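Monovalent Na+/H+ antiporter subunit A (Dietzia sp. DQ12-45-1b, PDB 7D3U) probably exchanges sodium ions for protons across the cell membrane as the large subunit of a multi-chain Mrp antiporter complex. Local coordinates at residues Val646-Leu658 with Pro817-Ala829. Residues are numbered along the deposited sequence; the frame is centred on the assembly and turned at random.
Sequences VDVALTQLLVEVL and PGGGFNSALIGGA
T651, L654 and L658 face N822, L825 and A829 in turn as helix 646-658 runs beside helix 821-829, the short axes 9.2 Å apart at closest and nearly parallel at 25°, while D647 faces P817 in the loop that leads into the second helix. N822 is the polar knob, set among D647, L650, T651 and L654. Its CG lies anti to the carbonyl carbon (chi1 -42°), which carries the amide to the neighbouring helix with its two ends used differently. N822 OD1 accepts from T651 OG1 in a bond whose modelled length is doubtfully short, while ND2 donates to D647 OD1 in a bent, weak bond. As modelled, the two contacts give the buried amide its orientation; at this resolution that is only probable. One turn on, L825 is the apolar knob: its CB meets L654 CB at 3.5 Å, and its CD1 and CD2 part toward V655 CG2 and L658 CD1. L654 CD1 touches the carbonyl O and the CA of N822, and L658 CD2 rests on the backbone C and O of G828. Before the second helix begins, P817 CB packs on V646 CG1 at 3.7 Å. L61 and V64 of subunit F and L73 and I76 of subunit C pack beside the first helix. The contact thus joins the MbhD-related and MnhB-related parts of the chain through knobs-into-holes packing of two predicted transmembrane helices, with a polar Asp-Asn-Thr cluster at one end.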
ATOM      1  N   VAL B 646     -26.029   0.361 -26.587  1.00 77.97           N
ATOM      2  CA  VAL B 646     -26.464  -0.995 -26.903  1.00 77.97           C
ATOM      3  C   VAL B 646     -25.375  -2.006 -26.569  1.00 77.97           C
ATOM      4  O   VAL B 646     -25.642  -3.047 -25.957  1.00 77.97           O
ATOM      5  CB  VAL B 646     -26.890  -1.088 -28.377  1.00 77.97           C
ATOM      6  CG1 VAL B 646     -27.513  -2.439 -28.657  1.00 77.97           C
ATOM      7  CG2 VAL B 646     -27.864   0.026 -28.709  1.00 77.97           C
ATOM      8  N   ASP B 647     -24.134  -1.724 -26.975  1.00 79.77           N
ATOM      9  CA  ASP B 647     -23.032  -2.632 -26.667  1.00 79.77           C
ATOM     10  C   ASP B 647     -22.818  -2.740 -25.162  1.00 79.77           C
ATOM     11  O   ASP B 647     -22.563  -3.832 -24.635  1.00 79.77           O
ATOM     12  CB  ASP B 647     -21.757  -2.153 -27.362  1.00 79.77           C
ATOM     13  CG  ASP B 647     -20.700  -3.236 -27.460  1.00 79.77           C
ATOM     14  OD1 ASP B 647     -20.895  -4.320 -26.873  1.00 79.77           O
ATOM     15  OD2 ASP B 647     -19.671  -3.004 -28.127  1.00 79.77           O
ATOM     16  N   VAL B 648     -22.941  -1.619 -24.452  1.00 75.55           N
ATOM     17  CA  VAL B 648     -22.787  -1.642 -23.003  1.00 75.55           C
ATOM     18  C   VAL B 648     -23.926  -2.418 -22.358  1.00 75.55           C
ATOM     19  O   VAL B 648     -23.722  -3.131 -21.373  1.00 75.55           O
ATOM     20  CB  VAL B 648     -22.693  -0.208 -22.455  1.00 75.55           C
ATOM     21  CG1 VAL B 648     -22.453  -0.230 -20.959  1.00 75.55           C
ATOM     22  CG2 VAL B 648     -21.590   0.552 -23.165  1.00 75.55           C
ATOM     23  N   ALA B 649     -25.138  -2.309 -22.906  1.00 74.07           N
ATOM     24  CA  ALA B 649     -26.254  -3.088 -22.375  1.00 74.07           C
ATOM     25  C   ALA B 649     -26.028  -4.580 -22.581  1.00 74.07           C
ATOM     26  O   ALA B 649     -26.295  -5.388 -21.683  1.00 74.07           O
ATOM     27  CB  ALA B 649     -27.562  -2.650 -23.029  1.00 74.07           C
ATOM     28  N   LEU B 650     -25.556  -4.963 -23.768  1.00 75.81           N
ATOM     29  CA  LEU B 650     -25.204  -6.354 -24.029  1.00 75.81           C
ATOM     30  C   LEU B 650     -24.195  -6.867 -23.010  1.00 75.81           C
ATOM     31  O   LEU B 650     -24.399  -7.916 -22.378  1.00 75.81           O
ATOM     32  CB  LEU B 650     -24.641  -6.477 -25.444  1.00 75.81           C
ATOM     33  CG  LEU B 650     -25.363  -7.376 -26.437  1.00 75.81           C
ATOM     34  CD1 LEU B 650     -24.538  -7.520 -27.698  1.00 75.81           C
ATOM     35  CD2 LEU B 650     -25.608  -8.722 -25.806  1.00 75.81           C
ATOM     36  N   THR B 651     -23.089  -6.137 -22.849  1.00 74.78           N
ATOM     37  CA  THR B 651     -22.053  -6.565 -21.918  1.00 74.78           C
ATOM     38  C   THR B 651     -22.570  -6.604 -20.488  1.00 74.78           C
ATOM     39  O   THR B 651     -22.188  -7.488 -19.718  1.00 74.78           O
ATOM     40  CB  THR B 651     -20.839  -5.647 -22.030  1.00 74.78           C
ATOM     41  OG1 THR B 651     -20.216  -5.846 -23.304  1.00 74.78           O
ATOM     42  CG2 THR B 651     -19.829  -5.950 -20.941  1.00 74.78           C
ATOM     43  N   GLN B 652     -23.460  -5.680 -20.121  1.00 71.61           N
ATOM     44  CA  GLN B 652     -24.007  -5.680 -18.770  1.00 71.61           C
ATOM     45  C   GLN B 652     -24.883  -6.900 -18.530  1.00 71.61           C
ATOM     46  O   GLN B 652     -24.788  -7.536 -17.477  1.00 71.61           O
ATOM     47  CB  GLN B 652     -24.794  -4.397 -18.524  1.00 71.61           C
ATOM     48  CG  GLN B 652     -25.487  -4.354 -17.180  1.00 71.61           C
ATOM     49  CD  GLN B 652     -24.558  -4.706 -16.042  1.00 71.61           C
ATOM     50  OE1 GLN B 652     -24.764  -5.695 -15.342  1.00 71.61           O
ATOM     51  NE2 GLN B 652     -23.527  -3.895 -15.848  1.00 71.61           N
ATOM     52  N   LEU B 653     -25.743  -7.240 -19.492  1.00 72.12           N
ATOM     53  CA  LEU B 653     -26.540  -8.459 -19.382  1.00 72.12           C
ATOM     54  C   LEU B 653     -25.648  -9.679 -19.199  1.00 72.12           C
ATOM     55  O   LEU B 653     -25.867 -10.506 -18.301  1.00 72.12           O
ATOM     56  CB  LEU B 653     -27.412  -8.626 -20.625  1.00 72.12           C
ATOM     57  CG  LEU B 653     -28.733  -7.866 -20.675  1.00 72.12           C
ATOM     58  CD1 LEU B 653     -29.434  -8.118 -21.993  1.00 72.12           C
ATOM     59  CD2 LEU B 653     -29.612  -8.280 -19.514  1.00 72.12           C
ATOM     60  N   LEU B 654     -24.630  -9.807 -20.051  1.00 72.15           N
ATOM     61  CA  LEU B 654     -23.787 -10.997 -20.008  1.00 72.15           C
ATOM     62  C   LEU B 654     -22.971 -11.060 -18.723  1.00 72.15           C
ATOM     63  O   LEU B 654     -22.803 -12.138 -18.140  1.00 72.15           O
ATOM     64  CB  LEU B 654     -22.885 -11.029 -21.235  1.00 72.15           C
ATOM     65  CG  LEU B 654     -23.661 -11.237 -22.532  1.00 72.15           C
ATOM     66  CD1 LEU B 654     -22.749 -11.119 -23.728  1.00 72.15           C
ATOM     67  CD2 LEU B 654     -24.335 -12.593 -22.506  1.00 72.15           C
ATOM     68  N   VAL B 655     -22.467  -9.918 -18.253  1.00 71.67           N
ATOM     69  CA  VAL B 655     -21.711  -9.898 -17.009  1.00 71.67           C
ATOM     70  C   VAL B 655     -22.624 -10.186 -15.828  1.00 71.67           C
ATOM     71  O   VAL B 655     -22.211 -10.835 -14.863  1.00 71.67           O
ATOM     72  CB  VAL B 655     -20.979  -8.551 -16.862  1.00 71.67           C
ATOM     73  CG1 VAL B 655     -20.619  -8.279 -15.415  1.00 71.67           C
ATOM     74  CG2 VAL B 655     -19.735  -8.546 -17.722  1.00 71.67           C
ATOM     75  N   GLU B 656     -23.884  -9.757 -15.895  1.00 73.50           N
ATOM     76  CA  GLU B 656     -24.827 -10.099 -14.838  1.00 73.50           C
ATOM     77  C   GLU B 656     -25.063 -11.600 -14.781  1.00 73.50           C
ATOM     78  O   GLU B 656     -25.075 -12.191 -13.695  1.00 73.50           O
ATOM     79  CB  GLU B 656     -26.146  -9.356 -15.047  1.00 73.50           C
ATOM     80  CG  GLU B 656     -27.276  -9.838 -14.156  1.00 73.50           C
ATOM     81  CD  GLU B 656     -28.172 -10.840 -14.850  1.00 73.50           C
ATOM     82  OE1 GLU B 656     -27.856 -11.221 -15.994  1.00 73.50           O
ATOM     83  OE2 GLU B 656     -29.190 -11.247 -14.253  1.00 73.50           O
ATOM     84  N   VAL B 657     -25.243 -12.242 -15.937  1.00 73.01           N
ATOM     85  CA  VAL B 657     -25.484 -13.684 -15.909  1.00 73.01           C
ATOM     86  C   VAL B 657     -24.232 -14.430 -15.450  1.00 73.01           C
ATOM     87  O   VAL B 657     -24.317 -15.390 -14.671  1.00 73.01           O
ATOM     88  CB  VAL B 657     -26.002 -14.188 -17.271  1.00 73.01           C
ATOM     89  CG1 VAL B 657     -24.872 -14.514 -18.231  1.00 73.01           C
ATOM     90  CG2 VAL B 657     -26.882 -15.406 -17.076  1.00 73.01           C
ATOM     91  N   LEU B 658     -23.050 -13.973 -15.871  1.00 72.49           N
ATOM     92  CA  LEU B 658     -21.821 -14.660 -15.502  1.00 72.49           C
ATOM     93  C   LEU B 658     -21.364 -14.344 -14.087  1.00 72.49           C
ATOM     94  O   LEU B 658     -20.489 -15.044 -13.570  1.00 72.49           O
ATOM     95  CB  LEU B 658     -20.706 -14.325 -16.492  1.00 72.49           C
ATOM     96  CG  LEU B 658     -20.843 -15.032 -17.838  1.00 72.49           C
ATOM     97  CD1 LEU B 658     -19.666 -14.709 -18.729  1.00 72.49           C
ATOM     98  CD2 LEU B 658     -20.965 -16.530 -17.638  1.00 72.49           C
ATOM     99  N   PRO B 817     -23.666  -3.938 -32.612  1.00 80.10           N
ATOM    100  CA  PRO B 817     -23.333  -4.053 -31.187  1.00 80.10           C
ATOM    101  C   PRO B 817     -22.656  -5.375 -30.854  1.00 80.10           C
ATOM    102  O   PRO B 817     -23.121  -6.449 -31.237  1.00 80.10           O
ATOM    103  CB  PRO B 817     -24.695  -3.929 -30.495  1.00 80.10           C
ATOM    104  CG  PRO B 817     -25.700  -4.200 -31.560  1.00 80.10           C
ATOM    105  CD  PRO B 817     -25.099  -3.666 -32.809  1.00 80.10           C
ATOM    106  N   GLY B 818     -21.539  -5.280 -30.135  1.00 81.73           N
ATOM    107  CA  GLY B 818     -20.866  -6.431 -29.565  1.00 81.73           C
ATOM    108  C   GLY B 818     -19.674  -6.897 -30.370  1.00 81.73           C
ATOM    109  O   GLY B 818     -19.848  -7.617 -31.356  1.00 81.73           O
ATOM    110  N   GLY B 819     -18.462  -6.506 -29.977  1.00 84.28           N
ATOM    111  CA  GLY B 819     -17.308  -6.886 -30.768  1.00 84.28           C
ATOM    112  C   GLY B 819     -16.533  -8.114 -30.333  1.00 84.28           C
ATOM    113  O   GLY B 819     -16.461  -9.089 -31.086  1.00 84.28           O
ATOM    114  N   GLY B 820     -15.952  -8.097 -29.135  1.00 81.28           N
ATOM    115  CA  GLY B 820     -15.289  -9.289 -28.646  1.00 81.28           C
ATOM    116  C   GLY B 820     -15.619  -9.665 -27.218  1.00 81.28           C
ATOM    117  O   GLY B 820     -15.583 -10.844 -26.853  1.00 81.28           O
ATOM    118  N   PHE B 821     -16.010  -8.681 -26.412  1.00 80.92           N
ATOM    119  CA  PHE B 821     -16.328  -8.964 -25.020  1.00 80.92           C
ATOM    120  C   PHE B 821     -17.703  -9.584 -24.881  1.00 80.92           C
ATOM    121  O   PHE B 821     -17.875 -10.548 -24.133  1.00 80.92           O
ATOM    122  CB  PHE B 821     -16.244  -7.693 -24.178  1.00 80.92           C
ATOM    123  CG  PHE B 821     -14.846  -7.234 -23.924  1.00 80.92           C
ATOM    124  CD1 PHE B 821     -14.099  -7.794 -22.905  1.00 80.92           C
ATOM    125  CD2 PHE B 821     -14.276  -6.249 -24.706  1.00 80.92           C
ATOM    126  CE1 PHE B 821     -12.811  -7.374 -22.668  1.00 80.92           C
ATOM    127  CE2 PHE B 821     -12.990  -5.828 -24.474  1.00 80.92           C
ATOM    128  CZ  PHE B 821     -12.255  -6.393 -23.457  1.00 80.92           C
ATOM    129  N   ASN B 822     -18.687  -9.048 -25.595  1.00 80.13           N
ATOM    130  CA  ASN B 822     -19.990  -9.693 -25.644  1.00 80.13           C
ATOM    131  C   ASN B 822     -19.889 -11.060 -26.304  1.00 80.13           C
ATOM    132  O   ASN B 822     -20.517 -12.023 -25.850  1.00 80.13           O
ATOM    133  CB  ASN B 822     -20.973  -8.785 -26.373  1.00 80.13           C
ATOM    134  CG  ASN B 822     -20.814  -7.332 -25.974  1.00 80.13           C
ATOM    135  OD1 ASN B 822     -21.505  -6.846 -25.084  1.00 80.13           O
ATOM    136  ND2 ASN B 822     -19.878  -6.639 -26.608  1.00 80.13           N
ATOM    137  N   SER B 823     -19.073 -11.169 -27.355  1.00 79.61           N
ATOM    138  CA  SER B 823     -18.831 -12.462 -27.986  1.00 79.61           C
ATOM    139  C   SER B 823     -18.287 -13.474 -26.989  1.00 79.61           C
ATOM    140  O   SER B 823     -18.687 -14.644 -27.000  1.00 79.61           O
ATOM    141  CB  SER B 823     -17.853 -12.300 -29.146  1.00 79.61           C
ATOM    142  OG  SER B 823     -18.529 -11.994 -30.346  1.00 79.61           O
ATOM    143  N   ALA B 824     -17.373 -13.047 -26.121  1.00 78.16           N
ATOM    144  CA  ALA B 824     -16.742 -13.989 -25.204  1.00 78.16           C
ATOM    145  C   ALA B 824     -17.629 -14.299 -24.006  1.00 78.16           C
ATOM    146  O   ALA B 824     -17.650 -15.436 -23.526  1.00 78.16           O
ATOM    147  CB  ALA B 824     -15.395 -13.440 -24.750  1.00 78.16           C
ATOM    148  N   LEU B 825     -18.369 -13.311 -23.507  1.00 77.92           N
ATOM    149  CA  LEU B 825     -19.253 -13.573 -22.381  1.00 77.92           C
ATOM    150  C   LEU B 825     -20.459 -14.406 -22.800  1.00 77.92           C
ATOM    151  O   LEU B 825     -20.983 -15.183 -21.995  1.00 77.92           O
ATOM    152  CB  LEU B 825     -19.690 -12.259 -21.739  1.00 77.92           C
ATOM    153  CG  LEU B 825     -18.575 -11.332 -21.247  1.00 77.92           C
ATOM    154  CD1 LEU B 825     -19.081  -9.907 -21.109  1.00 77.92           C
ATOM    155  CD2 LEU B 825     -17.980 -11.814 -19.939  1.00 77.92           C
ATOM    156  N   ILE B 826     -20.890 -14.300 -24.061  1.00 78.11           N
ATOM    157  CA  ILE B 826     -21.965 -15.168 -24.536  1.00 78.11           C
ATOM    158  C   ILE B 826     -21.487 -16.585 -24.803  1.00 78.11           C
ATOM    159  O   ILE B 826     -22.316 -17.476 -25.027  1.00 78.11           O
ATOM    160  CB  ILE B 826     -22.618 -14.578 -25.799  1.00 78.11           C
ATOM    161  CG1 ILE B 826     -24.099 -14.947 -25.855  1.00 78.11           C
ATOM    162  CG2 ILE B 826     -21.910 -15.056 -27.044  1.00 78.11           C
ATOM    163  CD1 ILE B 826     -24.803 -14.408 -27.069  1.00 78.11           C
ATOM    164  N   GLY B 827     -20.179 -16.822 -24.780  1.00 79.04           N
ATOM    165  CA  GLY B 827     -19.648 -18.169 -24.824  1.00 79.04           C
ATOM    166  C   GLY B 827     -19.409 -18.670 -23.417  1.00 79.04           C
ATOM    167  O   GLY B 827     -19.509 -19.867 -23.135  1.00 79.04           O
ATOM    168  N   GLY B 828     -19.082 -17.742 -22.519  1.00 77.64           N
ATOM    169  CA  GLY B 828     -19.053 -18.081 -21.106  1.00 77.64           C
ATOM    170  C   GLY B 828     -20.412 -18.523 -20.600  1.00 77.64           C
ATOM    171  O   GLY B 828     -20.513 -19.410 -19.750  1.00 77.64           O
ATOM    172  N   ALA B 829     -21.477 -17.909 -21.116  1.00 77.75           N
ATOM    173  CA  ALA B 829     -22.822 -18.374 -20.795  1.00 77.75           C
ATOM    174  C   ALA B 829     -23.044 -19.795 -21.301  1.00 77.75           C
ATOM    175  O   ALA B 829     -23.692 -20.608 -20.633  1.00 77.75           O
ATOM    176  CB  ALA B 829     -23.864 -17.423 -21.381  1.00 77.75           C
TER